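Local coordinates for protein family 88 glycosyl hydrolase (Bacteroides thetaiotaomicron, PDB 5NOA) that probably hydrolyses unsaturated uronyl sugars as a family 88 glycoside hydrolase, in the breakdown of plant polysaccharides such as gum arabic by gut bacteria, at residues I37-H48 and L71-Y80. Numbering follows the deposited sequence.
Sequences IHKVNGYWQTNH and LTNKPEYLEY
Ile37 meets Leu71 through methyl ends alone, CD1 to CD2 at 3.6 Å, the two side chains crossing at about a right angle. The next residue, His38, supplies the polar grip: its ND1 and Tyr77 OH are 2.7 Å apart, and the bond is almost straight (175°), with the hydroxyl at the edge of the imidazole, near its plane. The far part of that ring rests against Thr72, whose CG2 comes to 3.6 Å from His38 CE1. A water ties the same place together, bonded to Tyr77 OH at 2.6 Å, to the backbone O of His38 and to Lys74 NZ, so two partners hold the phenol oxygen. Asn41 then covers one face of the Tyr77 ring, its ND2 3.2 Å above the plane and over the centre, while Lys74 CD lies on the opposite face, toward the rim. The amide of Asn41 is itself bonded to Tyr61 and Asn65 of helix 56-72. Tyr77 enters as a knob into the hole formed by His38, Asn41, Gly42 and Gln45, where the axes of 37-47 and 75-80 approach to 11.6 Å, a helix-to-helix joint consistent with the (α/α)6 barrel of six helical hairpins expected of family 88. From Trp44, NE1 donates to a second water, which in turn donates to Tyr80 OH. Gln45, extended beyond CG, passes along Tyr80 in the opposite direction: CG stands 3.6 Å from the ring centroid in a CH-pi contact, and its amide stacks at 14° to the ring plane. NE2 bonds to Tyr61 OH, and OE1 reaches the edge of the Tyr77 ring. Tyr80 can bring its hydroxyl to the backbone of His48 because chi1 of -165° swings the ring to the side opposite its own backbone N; there OH donates to His48 O at 2.6 Å, in the carbonyl plane and on a lone pair.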
# COMPACT_ATOMS: atom_id res chain seq x y z
N ILE A 37 8.65 7.28 -14.39
CA ILE A 37 7.51 7.74 -13.61
C ILE A 37 6.55 8.59 -14.45
O ILE A 37 5.35 8.35 -14.44
CB ILE A 37 7.99 8.55 -12.37
CG1 ILE A 37 8.61 7.59 -11.36
CG2 ILE A 37 6.87 9.34 -11.71
CD1 ILE A 37 9.49 8.25 -10.31
N HIS A 38 7.09 9.53 -15.23
CA HIS A 38 6.23 10.34 -16.06
C HIS A 38 5.56 9.53 -17.18
O HIS A 38 4.39 9.75 -17.52
CB HIS A 38 7.00 11.53 -16.62
CG HIS A 38 7.38 12.50 -15.56
ND1 HIS A 38 6.46 12.98 -14.64
CD2 HIS A 38 8.55 13.12 -15.29
CE1 HIS A 38 7.08 13.83 -13.83
NE2 HIS A 38 8.34 13.95 -14.21
N LYS A 39 6.28 8.57 -17.75
CA LYS A 39 5.70 7.72 -18.79
C LYS A 39 4.52 6.90 -18.24
O LYS A 39 3.47 6.81 -18.84
CB LYS A 39 6.78 6.82 -19.37
CG LYS A 39 6.36 5.99 -20.57
CD LYS A 39 7.51 5.14 -21.09
CE LYS A 39 8.11 4.19 -20.03
NZ LYS A 39 8.55 2.84 -20.51
N VAL A 40 4.72 6.32 -17.07
CA VAL A 40 3.73 5.48 -16.42
C VAL A 40 2.52 6.29 -15.98
O VAL A 40 1.37 5.90 -16.20
CB VAL A 40 4.39 4.74 -15.24
CG1 VAL A 40 3.38 4.07 -14.33
CG2 VAL A 40 5.38 3.70 -15.78
N ASN A 41 2.78 7.37 -15.26
CA ASN A 41 1.68 8.15 -14.72
C ASN A 41 0.93 8.86 -15.83
O ASN A 41 -0.29 8.97 -15.81
CB ASN A 41 2.17 9.09 -13.63
CG ASN A 41 1.13 9.37 -12.58
OD1 ASN A 41 0.21 8.57 -12.43
ND2 ASN A 41 1.26 10.45 -11.83
N GLY A 42 1.67 9.33 -16.84
CA GLY A 42 1.04 9.91 -18.01
C GLY A 42 0.16 8.93 -18.76
O GLY A 42 -0.96 9.29 -19.19
N TYR A 43 0.64 7.70 -18.94
CA TYR A 43 -0.15 6.66 -19.61
C TYR A 43 -1.46 6.48 -18.85
O TYR A 43 -2.55 6.40 -19.44
CB TYR A 43 0.66 5.37 -19.71
CG TYR A 43 -0.11 4.23 -20.29
CD1 TYR A 43 -0.19 4.01 -21.64
CD2 TYR A 43 -0.80 3.36 -19.46
CE1 TYR A 43 -0.90 2.94 -22.16
CE2 TYR A 43 -1.53 2.30 -19.95
CZ TYR A 43 -1.58 2.10 -21.30
OH TYR A 43 -2.31 1.05 -21.78
N TRP A 44 -1.34 6.34 -17.53
CA TRP A 44 -2.53 6.08 -16.74
C TRP A 44 -3.54 7.24 -16.87
O TRP A 44 -4.73 7.04 -17.13
CB TRP A 44 -2.20 5.82 -15.29
CG TRP A 44 -3.40 5.52 -14.53
CD1 TRP A 44 -4.15 6.42 -13.81
CD2 TRP A 44 -4.09 4.31 -14.50
NE1 TRP A 44 -5.25 5.83 -13.31
CE2 TRP A 44 -5.24 4.51 -13.68
CE3 TRP A 44 -3.86 3.05 -15.04
CZ2 TRP A 44 -6.18 3.52 -13.46
CZ3 TRP A 44 -4.81 2.02 -14.74
CH2 TRP A 44 -5.93 2.29 -13.97
N GLN A 45 -3.05 8.45 -16.68
CA GLN A 45 -3.97 9.61 -16.69
C GLN A 45 -4.58 9.87 -18.07
O GLN A 45 -5.76 10.21 -18.17
CB GLN A 45 -3.29 10.83 -16.11
CG GLN A 45 -2.99 10.66 -14.64
CD GLN A 45 -2.29 11.82 -13.96
OE1 GLN A 45 -1.99 12.84 -14.58
NE2 GLN A 45 -1.99 11.65 -12.67
N THR A 46 -3.79 9.63 -19.12
CA THR A 46 -4.29 9.75 -20.49
C THR A 46 -5.42 8.78 -20.75
O THR A 46 -6.39 9.12 -21.44
CB THR A 46 -3.14 9.52 -21.50
OG1 THR A 46 -2.24 10.61 -21.38
CG2 THR A 46 -3.64 9.42 -22.93
N ASN A 47 -5.29 7.57 -20.25
CA ASN A 47 -6.26 6.54 -20.50
C ASN A 47 -7.46 6.56 -19.52
O ASN A 47 -8.43 5.85 -19.72
CB ASN A 47 -5.53 5.20 -20.51
CG ASN A 47 -4.77 5.00 -21.81
OD1 ASN A 47 -5.40 4.74 -22.81
ND2 ASN A 47 -3.45 5.15 -21.81
N HIS A 48 -7.38 7.41 -18.49
CA HIS A 48 -8.44 7.58 -17.49
C HIS A 48 -8.77 9.06 -17.27
O HIS A 48 -8.56 9.58 -16.19
CB HIS A 48 -8.07 6.87 -16.21
CG HIS A 48 -7.85 5.42 -16.41
ND1 HIS A 48 -6.65 4.89 -16.83
CD2 HIS A 48 -8.72 4.39 -16.35
CE1 HIS A 48 -6.78 3.58 -16.98
NE2 HIS A 48 -8.03 3.26 -16.70
N LEU A 71 7.38 13.95 -5.40
CA LEU A 71 8.72 13.79 -5.97
C LEU A 71 9.02 14.80 -7.06
O LEU A 71 10.11 15.37 -7.08
CB LEU A 71 8.89 12.38 -6.54
CG LEU A 71 10.29 12.04 -7.02
CD1 LEU A 71 11.15 11.65 -5.84
CD2 LEU A 71 10.25 10.89 -8.02
N THR A 72 8.07 15.00 -7.97
CA THR A 72 8.33 15.71 -9.22
C THR A 72 7.71 17.09 -9.32
O THR A 72 8.09 17.86 -10.20
CB THR A 72 7.81 14.92 -10.45
OG1 THR A 72 6.38 14.90 -10.47
CG2 THR A 72 8.34 13.52 -10.48
N ASN A 73 6.73 17.40 -8.48
CA ASN A 73 6.02 18.68 -8.55
C ASN A 73 5.29 18.96 -9.85
O ASN A 73 4.93 20.09 -10.13
CB ASN A 73 6.95 19.83 -8.14
CG ASN A 73 7.36 19.72 -6.69
OD1 ASN A 73 8.51 19.44 -6.36
ND2 ASN A 73 6.40 19.92 -5.80
N LYS A 74 4.96 17.92 -10.61
CA LYS A 74 4.29 18.14 -11.89
C LYS A 74 2.82 18.58 -11.63
O LYS A 74 2.04 17.83 -11.04
CB LYS A 74 4.33 16.89 -12.76
CG LYS A 74 3.74 17.11 -14.13
CD LYS A 74 4.11 16.02 -15.12
CE LYS A 74 3.72 16.44 -16.51
NZ LYS A 74 4.27 15.47 -17.48
N PRO A 75 2.43 19.79 -12.07
CA PRO A 75 1.13 20.32 -11.65
C PRO A 75 -0.05 19.47 -12.06
O PRO A 75 -1.02 19.40 -11.32
CB PRO A 75 1.06 21.71 -12.34
CG PRO A 75 2.42 22.06 -12.66
CD PRO A 75 3.24 20.82 -12.76
N GLU A 76 0.03 18.84 -13.22
CA GLU A 76 -1.03 17.99 -13.69
C GLU A 76 -1.34 16.86 -12.71
O GLU A 76 -2.50 16.41 -12.63
CB GLU A 76 -0.65 17.39 -15.06
CG GLU A 76 -0.63 18.41 -16.18
CD GLU A 76 0.70 19.12 -16.42
OE1 GLU A 76 1.60 19.18 -15.54
OE2 GLU A 76 0.81 19.67 -17.55
N TYR A 77 -0.35 16.36 -11.98
CA TYR A 77 -0.62 15.29 -11.04
C TYR A 77 -1.46 15.75 -9.88
O TYR A 77 -2.40 15.09 -9.49
CB TYR A 77 0.69 14.63 -10.57
CG TYR A 77 1.53 14.00 -11.68
CD1 TYR A 77 1.02 13.73 -12.93
CD2 TYR A 77 2.83 13.64 -11.44
CE1 TYR A 77 1.79 13.17 -13.93
CE2 TYR A 77 3.63 13.06 -12.42
CZ TYR A 77 3.11 12.83 -13.67
OH TYR A 77 3.90 12.29 -14.65
N LEU A 78 -1.13 16.92 -9.36
CA LEU A 78 -1.94 17.50 -8.28
C LEU A 78 -3.37 17.72 -8.74
O LEU A 78 -4.33 17.38 -8.04
CB LEU A 78 -1.32 18.79 -7.79
CG LEU A 78 -2.09 19.53 -6.69
CD1 LEU A 78 -2.26 18.64 -5.47
CD2 LEU A 78 -1.37 20.81 -6.33
N GLU A 79 -3.51 18.28 -9.94
CA GLU A 79 -4.83 18.52 -10.47
C GLU A 79 -5.66 17.26 -10.63
O GLU A 79 -6.87 17.27 -10.39
CB GLU A 79 -4.75 19.32 -11.77
CG GLU A 79 -4.24 20.75 -11.53
CD GLU A 79 -4.90 21.48 -10.34
OE1 GLU A 79 -6.14 21.68 -10.39
OE2 GLU A 79 -4.17 21.88 -9.35
N TYR A 80 -5.03 16.16 -11.00
CA TYR A 80 -5.73 14.90 -11.19
C TYR A 80 -6.30 14.37 -9.89
O TYR A 80 -7.45 13.95 -9.83
CB TYR A 80 -4.78 13.89 -11.84
CG TYR A 80 -5.47 12.68 -12.41
CD1 TYR A 80 -6.07 12.71 -13.64
CD2 TYR A 80 -5.46 11.46 -11.72
CE1 TYR A 80 -6.70 11.61 -14.17
CE2 TYR A 80 -6.06 10.36 -12.25
CZ TYR A 80 -6.66 10.43 -13.48
OH TYR A 80 -7.25 9.29 -14.00
O HOH W 1 3.24 12.57 -17.19
O HOH W 2 -7.91 7.25 -12.44